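1,3-alpha-isomaltosidase (Kribbella flavida DSM 17836, PDB 5X3I) hydrolyses the alpha-1,3-glucosidic linkages of cyclobis-(1-6)-alpha-nigerosyl, a cyclic tetrasaccharide made from starch, to yield isomaltose inside the cell. Local coordinates at residues D194-R199 / G551-S556; A377-L382 / F463-F468; G425-N430 / Q437-D442; G678-I683 / S736-V741. The protein carries 1 engineered substitution. One frame throughout, in Å; residues are numbered along the deposited sequence.

Interaction 1. Residues D194-R199 / G551-S556; sequences DALDQR and GLTAAS
The peptide group joining Ala-195 to Leu-196 is the flat group that meets the helix. Thr-553 CG2 lies 3.9 Å from Ala-195 O and about as far from Leu-196 CA. The contact joins two domains: loop 194-199 belongs to the galactose mutarotase-like domain, and helix 541-556 to the TIM-barrel domain. A second flat group, the amide of Gln-198, braces the loop. Its NE2 makes two bonds, both close to the amide plane. One runs 2.9 Å to Asp-194 OD1, met on its syn side but tilted 32° out of the carboxylate plane. The other runs to Ala-195 O, the oxygen that Thr-553 touches.

The rest of the meeting is apolar. Leu-196 CG is anti to the backbone N (chi1 -178°), and this carries CD1 to the helix. Leu-196 CD1 reaches Leu-552 CB at 3.9 Å, with the two leucine side chains about at right angles. It also lies 4.1 Å from Thr-553 CG2, where the Leu-196 and Thr-553 side chains run past one another, pointing opposite ways. Thr-553 OG1 bonds back to Thr-549 O in its own helix and also to the backbone N of Arg-192.

Asp-197 forms an Asx turn: its OD1 takes the N-H of Arg-199 from above the carboxylate plane. On the helix, Leu-552 O accepts from both Ser-556 N and Ser-556 OG, which approach from opposite faces of its carbonyl plane.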
loop_
_atom_site.group_PDB
_atom_site.type_symbol
_atom_site.label_atom_id
_atom_site.label_comp_id
_atom_site.label_asym_id
_atom_site.label_seq_id
_atom_site.Cartn_x
_atom_site.Cartn_y
_atom_site.Cartn_z
ATOM N N ASP A 194 -12.055 3.878 2.929
ATOM C CA ASP A 194 -13.295 4.610 3.209
ATOM C C ASP A 194 -14.537 3.759 3.470
ATOM O O ASP A 194 -15.300 4.055 4.378
ATOM C CB ASP A 194 -13.587 5.648 2.103
ATOM C CG ASP A 194 -13.548 5.071 0.715
ATOM O OD1 ASP A 194 -13.391 3.843 0.571
ATOM O OD2 ASP A 194 -13.685 5.863 -0.244
ATOM N N ALA A 195 -14.757 2.721 2.674
ATOM C CA ALA A 195 -15.946 1.887 2.861
ATOM C C ALA A 195 -15.758 0.456 2.378
ATOM O O ALA A 195 -15.010 0.202 1.444
ATOM C CB ALA A 195 -17.158 2.524 2.154
ATOM N N LEU A 196 -16.446 -0.480 3.020
ATOM C CA LEU A 196 -16.495 -1.847 2.526
ATOM C C LEU A 196 -17.243 -1.909 1.186
ATOM O O LEU A 196 -16.751 -2.461 0.201
ATOM C CB LEU A 196 -17.166 -2.762 3.549
ATOM C CG LEU A 196 -17.237 -4.241 3.171
ATOM C CD1 LEU A 196 -15.874 -4.904 3.296
ATOM C CD2 LEU A 196 -18.255 -4.958 4.027
ATOM N N ASP A 197 -18.435 -1.324 1.160
ATOM C CA ASP A 197 -19.246 -1.266 -0.058
ATOM C C ASP A 197 -18.956 0.027 -0.817
ATOM O O ASP A 197 -19.141 1.107 -0.286
ATOM C CB ASP A 197 -20.723 -1.375 0.304
ATOM C CG ASP A 197 -21.653 -1.087 -0.870
ATOM O OD1 ASP A 197 -21.272 -1.272 -2.046
ATOM O OD2 ASP A 197 -22.792 -0.693 -0.584
ATOM N N GLN A 198 -18.483 -0.091 -2.054
ATOM C CA GLN A 198 -18.072 1.079 -2.833
ATOM C C GLN A 198 -19.176 1.640 -3.748
ATOM O O GLN A 198 -18.941 2.594 -4.491
ATOM C CB GLN A 198 -16.844 0.741 -3.681
ATOM C CG GLN A 198 -15.551 0.557 -2.885
ATOM C CD GLN A 198 -15.071 1.848 -2.269
ATOM O OE1 GLN A 198 -15.007 2.885 -2.935
ATOM N NE2 GLN A 198 -14.744 1.800 -0.984
ATOM N N ARG A 199 -20.363 1.047 -3.704
ATOM C CA ARG A 199 -21.437 1.489 -4.589
ATOM C C ARG A 199 -21.849 2.928 -4.287
ATOM O O ARG A 199 -22.064 3.297 -3.142
ATOM C CB ARG A 199 -22.648 0.562 -4.491
ATOM C CG ARG A 199 -23.708 0.865 -5.548
ATOM C CD ARG A 199 -24.762 -0.225 -5.655
ATOM N NE ARG A 199 -25.743 0.088 -6.691
ATOM C CZ ARG A 199 -26.719 -0.728 -7.072
ATOM N NH1 ARG A 199 -26.857 -1.913 -6.502
ATOM N NH2 ARG A 199 -27.557 -0.354 -8.028
ATOM N N GLY A 551 -8.316 -3.796 5.979
ATOM C CA GLY A 551 -8.148 -5.230 6.161
ATOM C C GLY A 551 -9.240 -6.061 5.511
ATOM O O GLY A 551 -8.956 -7.021 4.810
ATOM N N LEU A 552 -10.492 -5.674 5.732
ATOM C CA LEU A 552 -11.639 -6.400 5.175
ATOM C C LEU A 552 -11.676 -6.397 3.650
ATOM O O LEU A 552 -11.924 -7.423 3.024
ATOM C CB LEU A 552 -12.932 -5.812 5.719
ATOM C CG LEU A 552 -13.087 -6.058 7.210
ATOM C CD1 LEU A 552 -14.204 -5.239 7.786
ATOM C CD2 LEU A 552 -13.316 -7.545 7.430
ATOM N N THR A 553 -11.433 -5.236 3.059
ATOM C CA THR A 553 -11.442 -5.117 1.614
ATOM C C THR A 553 -10.258 -5.860 1.011
ATOM O O THR A 553 -10.430 -6.591 0.043
ATOM C CB THR A 553 -11.439 -3.644 1.154
ATOM O OG1 THR A 553 -10.476 -2.888 1.892
ATOM C CG2 THR A 553 -12.825 -3.028 1.373
ATOM N N ALA A 554 -9.073 -5.713 1.608
ATOM C CA ALA A 554 -7.901 -6.458 1.140
ATOM C C ALA A 554 -8.152 -7.965 1.170
ATOM O O ALA A 554 -7.808 -8.682 0.235
ATOM C CB ALA A 554 -6.666 -6.110 1.968
ATOM N N ALA A 555 -8.758 -8.434 2.252
ATOM C CA ALA A 555 -9.070 -9.853 2.390
ATOM C C ALA A 555 -10.049 -10.334 1.317
ATOM O O ALA A 555 -9.915 -11.430 0.798
ATOM C CB ALA A 555 -9.635 -10.130 3.762
ATOM N N SER A 556 -11.040 -9.506 0.995
ATOM C CA SER A 556 -12.010 -9.875 -0.041
ATOM C C SER A 556 -11.334 -10.081 -1.391
ATOM O O SER A 556 -11.884 -10.730 -2.270
ATOM C CB SER A 556 -13.100 -8.817 -0.166
ATOM O OG SER A 556 -13.832 -8.684 1.028
#

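Interaction 2. Residues A377-L382 / F463-F468; sequences AMIDEL and FDVDGF
Within 377-382, Ile-379 carries the apolar contact with Phe-463 and Val-465. The setting is the TIM barrel. Helix 375-384 leads into strand 388-393, whose neighbour in the barrel is strand 467-470. Segment 463-468 runs from the end of the preceding helix into that neighbour. Asp-464, with positive phi, is where the chain leaves helical angles after helix 457-461.

Apolar contacts come first. Ile-379 CD1 lies 3.9 Å from Phe-463 CB, and the two side chains cross at about a right angle. The same methyl sits 4.2 Å from Val-465 CG2. Ile-379 CG2, anti to the backbone N, comes within 3.4 Å of Phe-463 O. Phe-463 also touches Pro-375 and Lys-376, and its ring meets Trp-345 edge-to-face.

Charged groups lie around this core. Asp-380 OD1 and Asp-464 OD2 are 6.0 Å apart. Asp-380 pairs with Lys-376; Asp-464 and Asp-466 share Lys-513. These partners probably ease any repulsion. Asp-466 OD1 also bonds to His-383 NE2.

The last link is through water. One molecule bridges the segments, 2.7 Å from Phe-463 O and 3.1 Å from Asp-380 OD1.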
loop_
_atom_site.group_PDB
_atom_site.type_symbol
_atom_site.label_atom_id
_atom_site.label_comp_id
_atom_site.label_asym_id
_atom_site.label_seq_id
_atom_site.Cartn_x
_atom_site.Cartn_y
_atom_site.Cartn_z
ATOM N N ALA A 377 25.531 -11.257 17.475
ATOM C CA ALA A 377 25.247 -11.602 18.865
ATOM C C ALA A 377 23.849 -11.138 19.263
ATOM O O ALA A 377 23.131 -11.853 19.945
ATOM C CB ALA A 377 26.293 -10.998 19.800
ATOM N N MET A 378 23.466 -9.940 18.830
ATOM C CA MET A 378 22.127 -9.434 19.112
ATOM C C MET A 378 21.065 -10.373 18.538
ATOM O O MET A 378 20.134 -10.770 19.230
ATOM C CB MET A 378 21.939 -8.023 18.545
ATOM C CG MET A 378 20.524 -7.483 18.726
ATOM S SD MET A 378 20.187 -5.973 17.796
ATOM C CE MET A 378 20.468 -6.525 16.131
ATOM N N ILE A 379 21.236 -10.747 17.278
ATOM C CA ILE A 379 20.257 -11.574 16.591
ATOM C C ILE A 379 20.237 -12.992 17.168
ATOM O O ILE A 379 19.180 -13.579 17.316
ATOM C CB ILE A 379 20.526 -11.621 15.067
ATOM C CG1 ILE A 379 20.317 -10.239 14.453
ATOM C CG2 ILE A 379 19.632 -12.630 14.376
ATOM C CD1 ILE A 379 20.811 -10.129 13.023
ATOM N N ASP A 380 21.405 -13.527 17.501
ATOM C CA ASP A 380 21.461 -14.848 18.106
ATOM C C ASP A 380 20.690 -14.858 19.431
ATOM O O ASP A 380 19.928 -15.773 19.686
ATOM C CB ASP A 380 22.909 -15.300 18.305
ATOM C CG ASP A 380 23.605 -15.626 16.991
ATOM O OD1 ASP A 380 22.933 -15.659 15.940
ATOM O OD2 ASP A 380 24.827 -15.852 17.005
ATOM N N GLU A 381 20.857 -13.821 20.247
ATOM C CA GLU A 381 20.124 -13.756 21.510
ATOM C C GLU A 381 18.621 -13.648 21.286
ATOM O O GLU A 381 17.859 -14.341 21.948
ATOM C CB GLU A 381 20.596 -12.593 22.383
ATOM C CG GLU A 381 19.769 -12.406 23.672
ATOM C CD GLU A 381 19.806 -13.621 24.629
ATOM O OE1 GLU A 381 20.716 -14.460 24.528
ATOM O OE2 GLU A 381 18.920 -13.729 25.492
ATOM N N LEU A 382 18.199 -12.798 20.348
ATOM C CA LEU A 382 16.775 -12.659 20.044
ATOM C C LEU A 382 16.211 -14.003 19.566
ATOM O O LEU A 382 15.151 -14.424 20.006
ATOM C CB LEU A 382 16.534 -11.558 18.995
ATOM C CG LEU A 382 16.858 -10.122 19.430
ATOM C CD1 LEU A 382 16.627 -9.127 18.318
ATOM C CD2 LEU A 382 16.028 -9.727 20.651
ATOM N N PHE A 463 23.848 -13.429 8.915
ATOM C CA PHE A 463 23.151 -12.929 10.097
ATOM C C PHE A 463 21.817 -13.627 10.401
ATOM O O PHE A 463 21.253 -13.405 11.457
ATOM C CB PHE A 463 22.941 -11.412 9.984
ATOM C CG PHE A 463 24.208 -10.630 10.104
ATOM C CD1 PHE A 463 24.841 -10.501 11.331
ATOM C CD2 PHE A 463 24.788 -10.045 8.991
ATOM C CE1 PHE A 463 26.029 -9.797 11.448
ATOM C CE2 PHE A 463 25.964 -9.339 9.095
ATOM C CZ PHE A 463 26.591 -9.211 10.329
ATOM N N ASP A 464 21.330 -14.466 9.493
ATOM C CA ASP A 464 20.107 -15.257 9.711
ATOM C C ASP A 464 18.840 -14.394 9.951
ATOM O O ASP A 464 17.942 -14.777 10.697
ATOM C CB ASP A 464 20.315 -16.223 10.882
ATOM C CG ASP A 464 19.291 -17.356 10.900
ATOM O OD1 ASP A 464 18.820 -17.792 9.829
ATOM O OD2 ASP A 464 18.944 -17.787 12.003
ATOM N N VAL A 465 18.793 -13.228 9.312
ATOM C CA VAL A 465 17.608 -12.368 9.338
ATOM C C VAL A 465 16.377 -13.132 8.809
ATOM O O VAL A 465 16.477 -13.923 7.883
ATOM C CB VAL A 465 17.880 -11.073 8.534
ATOM C CG1 VAL A 465 16.594 -10.328 8.178
ATOM C CG2 VAL A 465 18.833 -10.186 9.335
ATOM N N ASP A 466 15.237 -12.943 9.456
ATOM C CA ASP A 466 14.046 -13.713 9.138
ATOM C C ASP A 466 13.066 -13.102 8.133
ATOM O O ASP A 466 12.117 -13.755 7.725
ATOM C CB ASP A 466 13.317 -14.009 10.426
ATOM C CG ASP A 466 14.236 -14.625 11.453
ATOM O OD1 ASP A 466 14.615 -13.927 12.384
ATOM O OD2 ASP A 466 14.623 -15.781 11.268
ATOM N N GLY A 467 13.275 -11.855 7.756
ATOM C CA GLY A 467 12.344 -11.210 6.842
ATOM C C GLY A 467 12.753 -9.792 6.524
ATOM O O GLY A 467 13.710 -9.287 7.090
ATOM N N PHE A 468 12.028 -9.153 5.619
ATOM C CA PHE A 468 12.337 -7.783 5.241
ATOM C C PHE A 468 11.073 -6.952 5.230
ATOM O O PHE A 468 10.042 -7.385 4.728
ATOM C CB PHE A 468 13.015 -7.728 3.873
ATOM C CG PHE A 468 14.379 -8.337 3.848
ATOM C CD1 PHE A 468 14.573 -9.618 3.352
ATOM C CD2 PHE A 468 15.469 -7.635 4.330
ATOM C CE1 PHE A 468 15.839 -10.185 3.334
ATOM C CE2 PHE A 468 16.729 -8.189 4.315
ATOM C CZ PHE A 468 16.915 -9.466 3.813
HETATM O O HOH W 1 23.018 -13.715 13.531
#

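Interaction 3. Residues G425-N430 / Q437-D442; sequences GTAYRN and QALMPD
Arg-429 and Asn-430 hold Gln-437 and Ala-438 through three hydrogen bonds. Arg-429 NE gives a nearly straight bond to Gln-437 O at 2.9 Å (168° at the hydrogen), and the oxygen lies in the guanidinium plane. Asn-430 N donates to Ala-438 O at 2.8 Å. In return, Gln-437 N meets Asn-430 O in the carbonyl plane, on a lone pair, at 3.0 Å. Two successive kinks in the Arg-429 chain (chi2 -72°, chi3 -75°) fold the guanidinium back beside Gln-437. Gln-437 OE1 then stands over one guanidinium face, offset toward its rim.

Apolar groups follow. Leu-439 CD2 packs against Arg-429 CD at 3.5 Å and against Ala-427 CB. Met-440 and Tyr-428 lie side by side in a Met-aromatic contact. Met-440 SD is 4.8 Å from the centroid of the Tyr-428 ring and approaches obliquely.

Both segments belong to the long loop of the TIM-barrel domain between helices 404-415 and 446-454, part of the connection from barrel strand 388-393 to 467-470. The Met-440 side chain is about 8 Å from that of Glu-474, an active-site residue by similarity.

Further out, a water accepts from Met-440 N at 2.9 Å and lies 2.8 Å from Tyr-428 O. Tyr-428 OH is bonded to His-475 O and Trp-477 N, which fixes the outer end of the ring. Asn-430 ND2 donates to Phe-435 O, in the short connection between the segments. Thr-399 OG1 bonds to Gln-437 O, the oxygen that Arg-429 NE also uses.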
loop_
_atom_site.group_PDB
_atom_site.type_symbol
_atom_site.label_atom_id
_atom_site.label_comp_id
_atom_site.label_asym_id
_atom_site.label_seq_id
_atom_site.Cartn_x
_atom_site.Cartn_y
_atom_site.Cartn_z
ATOM N N GLY A 425 16.247 7.188 -22.324
ATOM C CA GLY A 425 17.324 6.258 -22.045
ATOM C C GLY A 425 18.182 6.582 -20.836
ATOM O O GLY A 425 18.999 5.756 -20.429
ATOM N N THR A 426 18.020 7.776 -20.273
ATOM C CA THR A 426 18.655 8.112 -18.996
ATOM C C THR A 426 17.923 7.402 -17.850
ATOM O O THR A 426 16.783 6.985 -18.012
ATOM C CB THR A 426 18.658 9.622 -18.718
ATOM O OG1 THR A 426 17.315 10.081 -18.542
ATOM C CG2 THR A 426 19.333 10.404 -19.872
ATOM N N ALA A 427 18.580 7.261 -16.703
ATOM C CA ALA A 427 17.968 6.579 -15.568
ATOM C C ALA A 427 16.896 7.436 -14.920
ATOM O O ALA A 427 17.077 8.635 -14.729
ATOM C CB ALA A 427 19.027 6.192 -14.539
ATOM N N TYR A 428 15.776 6.815 -14.588
ATOM C CA TYR A 428 14.717 7.499 -13.854
ATOM C C TYR A 428 15.206 7.963 -12.491
ATOM O O TYR A 428 15.902 7.231 -11.805
ATOM C CB TYR A 428 13.509 6.584 -13.680
ATOM C CG TYR A 428 12.433 7.172 -12.807
ATOM C CD1 TYR A 428 11.630 8.205 -13.269
ATOM C CD2 TYR A 428 12.219 6.696 -11.521
ATOM C CE1 TYR A 428 10.648 8.742 -12.483
ATOM C CE2 TYR A 428 11.241 7.231 -10.725
ATOM C CZ TYR A 428 10.453 8.254 -11.210
ATOM O OH TYR A 428 9.473 8.792 -10.422
ATOM N N ARG A 429 14.840 9.159 -12.087
ATOM C CA ARG A 429 15.123 9.701 -10.789
ATOM C C ARG A 429 13.883 9.956 -9.958
ATOM O O ARG A 429 12.961 10.572 -10.377
ATOM C CB ARG A 429 15.905 10.983 -10.886
ATOM C CG ARG A 429 17.003 11.010 -11.904
ATOM C CD ARG A 429 18.181 10.190 -11.541
ATOM N NE ARG A 429 18.988 10.817 -10.520
ATOM C CZ ARG A 429 20.051 11.558 -10.764
ATOM N NH1 ARG A 429 20.379 11.776 -11.995
ATOM N NH2 ARG A 429 20.762 12.087 -9.804
ATOM N N ASN A 430 13.905 9.445 -8.759
ATOM C CA ASN A 430 12.827 9.588 -7.821
ATOM C C ASN A 430 12.337 11.028 -7.765
ATOM O O ASN A 430 13.049 11.917 -7.449
ATOM C CB ASN A 430 13.211 9.083 -6.435
ATOM C CG ASN A 430 12.022 8.921 -5.510
ATOM O OD1 ASN A 430 10.952 8.641 -5.909
ATOM N ND2 ASN A 430 12.270 9.051 -4.277
ATOM N N GLN A 437 15.768 12.118 -6.110
ATOM C CA GLN A 437 16.514 11.734 -7.298
ATOM C C GLN A 437 17.174 10.365 -7.178
ATOM O O GLN A 437 18.107 10.068 -7.914
ATOM C CB GLN A 437 17.590 12.779 -7.600
ATOM C CG GLN A 437 17.068 14.191 -7.668
ATOM C CD GLN A 437 16.394 14.465 -8.978
ATOM O OE1 GLN A 437 17.059 14.652 -9.996
ATOM N NE2 GLN A 437 15.063 14.470 -8.973
ATOM N N ALA A 438 16.669 9.523 -6.284
ATOM C CA ALA A 438 17.210 8.175 -6.149
ATOM C C ALA A 438 16.820 7.334 -7.361
ATOM O O ALA A 438 15.738 7.506 -7.901
ATOM C CB ALA A 438 16.714 7.526 -4.861
ATOM N N LEU A 439 17.700 6.433 -7.788
ATOM C CA LEU A 439 17.372 5.473 -8.851
ATOM C C LEU A 439 16.499 4.336 -8.331
ATOM O O LEU A 439 16.541 4.011 -7.151
ATOM C CB LEU A 439 18.644 4.884 -9.465
ATOM C CG LEU A 439 19.749 5.891 -9.759
ATOM C CD1 LEU A 439 20.949 5.207 -10.351
ATOM C CD2 LEU A 439 19.223 6.971 -10.692
ATOM N N MET A 440 15.714 3.738 -9.216
ATOM C CA MET A 440 14.940 2.546 -8.883
ATOM C C MET A 440 15.562 1.332 -9.552
ATOM O O MET A 440 15.726 1.330 -10.763
ATOM C CB MET A 440 13.477 2.681 -9.330
ATOM C CG MET A 440 12.640 3.727 -8.593
ATOM S SD MET A 440 10.955 3.851 -9.264
ATOM C CE MET A 440 10.186 2.402 -8.553
ATOM N N PRO A 441 15.902 0.289 -8.775
ATOM C CA PRO A 441 16.399 -0.910 -9.458
ATOM C C PRO A 441 15.289 -1.504 -10.312
ATOM O O PRO A 441 14.136 -1.487 -9.901
ATOM C CB PRO A 441 16.785 -1.848 -8.306
ATOM C CG PRO A 441 15.892 -1.451 -7.193
ATOM C CD PRO A 441 15.675 0.057 -7.342
ATOM N N ASP A 442 15.611 -2.056 -11.466
ATOM C CA ASP A 442 14.523 -2.523 -12.285
ATOM C C ASP A 442 14.287 -3.974 -11.923
ATOM O O ASP A 442 14.889 -4.877 -12.484
ATOM C CB ASP A 442 14.916 -2.361 -13.761
ATOM C CG ASP A 442 13.811 -2.716 -14.731
ATOM O OD1 ASP A 442 12.803 -3.324 -14.347
ATOM O OD2 ASP A 442 13.987 -2.389 -15.916
HETATM O O HOH W 2 16.140 4.432 -11.954
#

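Interaction 4. Residues G678-I683 / S736-V741; sequences GDELLI and SELQPV
Leu-738 reaches out from the C-terminal helix 735-742 to meet Leu-681 and Glu-680. These two lie at the end of a tight beta-hairpin in the antiparallel sheet of the C-terminal domain. Strands 675-677 and 681-683 are its arms, and residues 678-680 make the turn. The helix follows strand 728-731, which pairs with strand 681-683 on its other side.

The two leucine side chains cross obliquely. Both leave their backbones toward the opposite segment. Leu-681 CG is anti to its carbonyl carbon (chi1 -65°), which places Leu-681 CD2 4.1 Å from Leu-738 CG. Tyr-639 of helix 622-650 and Cys-730 of strand 728-731 touch both leucines, so the pair sits in a buried apolar cluster.

A bend in the Glu-680 chain (chi2 -60°) turns the carboxylate to Arg-731, and OE1 makes a salt bridge there. Glu-680 OE2 and Glu-737 OE1 come within 5.8 Å of each other. Glu-737 is paired in turn with Arg-734, so each of these acids probably has its charge offset.

The helix is kinked at Pro-740 and Val-741: the proline N has no hydrogen to give, and Val-741 N makes a weak bond to Leu-738 O. Glu-680 meets Leu-738 with its CB, not its carboxylate, and Leu-738 CD2 rests 4.1 Å from Glu-680 CB.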
loop_
_atom_site.group_PDB
_atom_site.type_symbol
_atom_site.label_atom_id
_atom_site.label_comp_id
_atom_site.label_asym_id
_atom_site.label_seq_id
_atom_site.Cartn_x
_atom_site.Cartn_y
_atom_site.Cartn_z
ATOM N N GLY A 678 -11.289 -16.431 10.654
ATOM C CA GLY A 678 -11.472 -17.819 10.280
ATOM C C GLY A 678 -12.941 -18.219 10.318
ATOM O O GLY A 678 -13.826 -17.369 10.397
ATOM N N ASP A 679 -13.196 -19.520 10.280
ATOM C CA ASP A 679 -14.555 -20.048 10.310
ATOM C C ASP A 679 -15.284 -19.780 11.625
ATOM O O ASP A 679 -16.473 -19.483 11.624
ATOM C CB ASP A 679 -14.550 -21.560 10.062
ATOM C CG ASP A 679 -14.107 -21.924 8.673
ATOM O OD1 ASP A 679 -14.153 -21.053 7.797
ATOM O OD2 ASP A 679 -13.723 -23.083 8.448
ATOM N N GLU A 680 -14.586 -19.938 12.747
ATOM C CA GLU A 680 -15.261 -20.057 14.042
ATOM C C GLU A 680 -15.517 -18.828 14.911
ATOM O O GLU A 680 -16.323 -18.901 15.830
ATOM C CB GLU A 680 -14.475 -21.060 14.897
ATOM C CG GLU A 680 -13.931 -22.252 14.127
ATOM C CD GLU A 680 -15.003 -23.086 13.445
ATOM O OE1 GLU A 680 -16.200 -22.882 13.706
ATOM O OE2 GLU A 680 -14.641 -23.965 12.646
ATOM N N LEU A 681 -14.875 -17.703 14.635
ATOM C CA LEU A 681 -14.966 -16.577 15.562
ATOM C C LEU A 681 -15.464 -15.309 14.887
ATOM O O LEU A 681 -14.952 -14.924 13.850
ATOM C CB LEU A 681 -13.608 -16.288 16.207
ATOM C CG LEU A 681 -12.968 -17.324 17.134
ATOM C CD1 LEU A 681 -11.549 -16.893 17.492
ATOM C CD2 LEU A 681 -13.799 -17.518 18.382
ATOM N N LEU A 682 -16.427 -14.647 15.516
ATOM C CA LEU A 682 -16.935 -13.375 15.031
ATOM C C LEU A 682 -16.434 -12.249 15.922
ATOM O O LEU A 682 -16.605 -12.269 17.141
ATOM C CB LEU A 682 -18.467 -13.392 14.969
ATOM C CG LEU A 682 -19.157 -12.228 14.252
ATOM C CD1 LEU A 682 -20.471 -12.681 13.671
ATOM C CD2 LEU A 682 -19.391 -11.082 15.201
ATOM N N ILE A 683 -15.805 -11.268 15.297
ATOM C CA ILE A 683 -15.189 -10.163 16.010
ATOM C C ILE A 683 -15.961 -8.869 15.771
ATOM O O ILE A 683 -16.426 -8.628 14.665
ATOM C CB ILE A 683 -13.729 -9.962 15.565
ATOM C CG1 ILE A 683 -13.023 -11.309 15.373
ATOM C CG2 ILE A 683 -12.997 -9.056 16.530
ATOM C CD1 ILE A 683 -12.989 -12.181 16.615
ATOM N N SER A 736 -15.878 -26.118 21.989
ATOM C CA SER A 736 -15.084 -27.097 22.709
ATOM C C SER A 736 -13.601 -26.916 22.376
ATOM O O SER A 736 -12.752 -27.045 23.243
ATOM C CB SER A 736 -15.544 -28.516 22.374
ATOM O OG SER A 736 -14.692 -29.474 22.974
ATOM N N GLU A 737 -13.300 -26.586 21.125
ATOM C CA GLU A 737 -11.917 -26.391 20.705
ATOM C C GLU A 737 -11.351 -25.037 21.143
ATOM O O GLU A 737 -10.164 -24.933 21.411
ATOM C CB GLU A 737 -11.788 -26.533 19.184
ATOM C CG GLU A 737 -12.426 -27.784 18.610
ATOM C CD GLU A 737 -12.107 -28.006 17.138
ATOM O OE1 GLU A 737 -11.573 -27.090 16.481
ATOM O OE2 GLU A 737 -12.389 -29.109 16.633
ATOM N N LEU A 738 -12.179 -23.997 21.175
ATOM C CA LEU A 738 -11.676 -22.655 21.483
ATOM C C LEU A 738 -11.660 -22.283 22.958
ATOM O O LEU A 738 -10.976 -21.345 23.355
ATOM C CB LEU A 738 -12.503 -21.594 20.741
ATOM C CG LEU A 738 -12.158 -21.192 19.302
ATOM C CD1 LEU A 738 -10.681 -20.831 19.172
ATOM C CD2 LEU A 738 -12.550 -22.257 18.300
ATOM N N GLN A 739 -12.385 -23.032 23.772
ATOM C CA GLN A 739 -12.538 -22.682 25.178
ATOM C C GLN A 739 -11.213 -22.511 25.946
ATOM O O GLN A 739 -11.088 -21.567 26.719
ATOM C CB GLN A 739 -13.414 -23.720 25.887
ATOM C CG GLN A 739 -13.857 -23.293 27.273
ATOM C CD GLN A 739 -14.828 -24.273 27.910
ATOM O OE1 GLN A 739 -14.973 -25.406 27.458
ATOM N NE2 GLN A 739 -15.499 -23.835 28.962
ATOM N N PRO A 740 -10.224 -23.407 25.732
ATOM C CA PRO A 740 -8.971 -23.218 26.471
ATOM C C PRO A 740 -8.307 -21.882 26.180
ATOM O O PRO A 740 -7.734 -21.285 27.085
ATOM C CB PRO A 740 -8.093 -24.367 25.981
ATOM C CG PRO A 740 -9.046 -25.407 25.557
ATOM C CD PRO A 740 -10.200 -24.660 24.959
ATOM N N VAL A 741 -8.396 -21.424 24.935
ATOM C CA VAL A 741 -7.810 -20.149 24.543
ATOM C C VAL A 741 -8.301 -19.032 25.444
ATOM O O VAL A 741 -7.551 -18.138 25.820
ATOM C CB VAL A 741 -8.143 -19.809 23.080
ATOM C CG1 VAL A 741 -7.702 -18.394 22.735
ATOM C CG2 VAL A 741 -7.508 -20.816 22.155
#

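How the interactions relate
Interactions 1, 2 and 4 are small, mostly apolar contacts between buried side chains. Interaction 3 buries more surface and is the one with direct hydrogen bonds between its segments. It also differs in reach: its segments lie close in sequence, and Gln-437 is exposed and Arg-429 partly so. Interactions 2 and 3 both belong to the TIM-barrel domain, with centres 32 Å apart. Interaction 2 packs a barrel helix on the entry to a strand, whereas interaction 3 shapes a loop nearer the active site. Interaction 1 ties the mutarotase-like domain to a barrel helix. Interaction 4 fixes the C-terminal helix to its sheet, with nearest atoms about 8 Å from interaction 1.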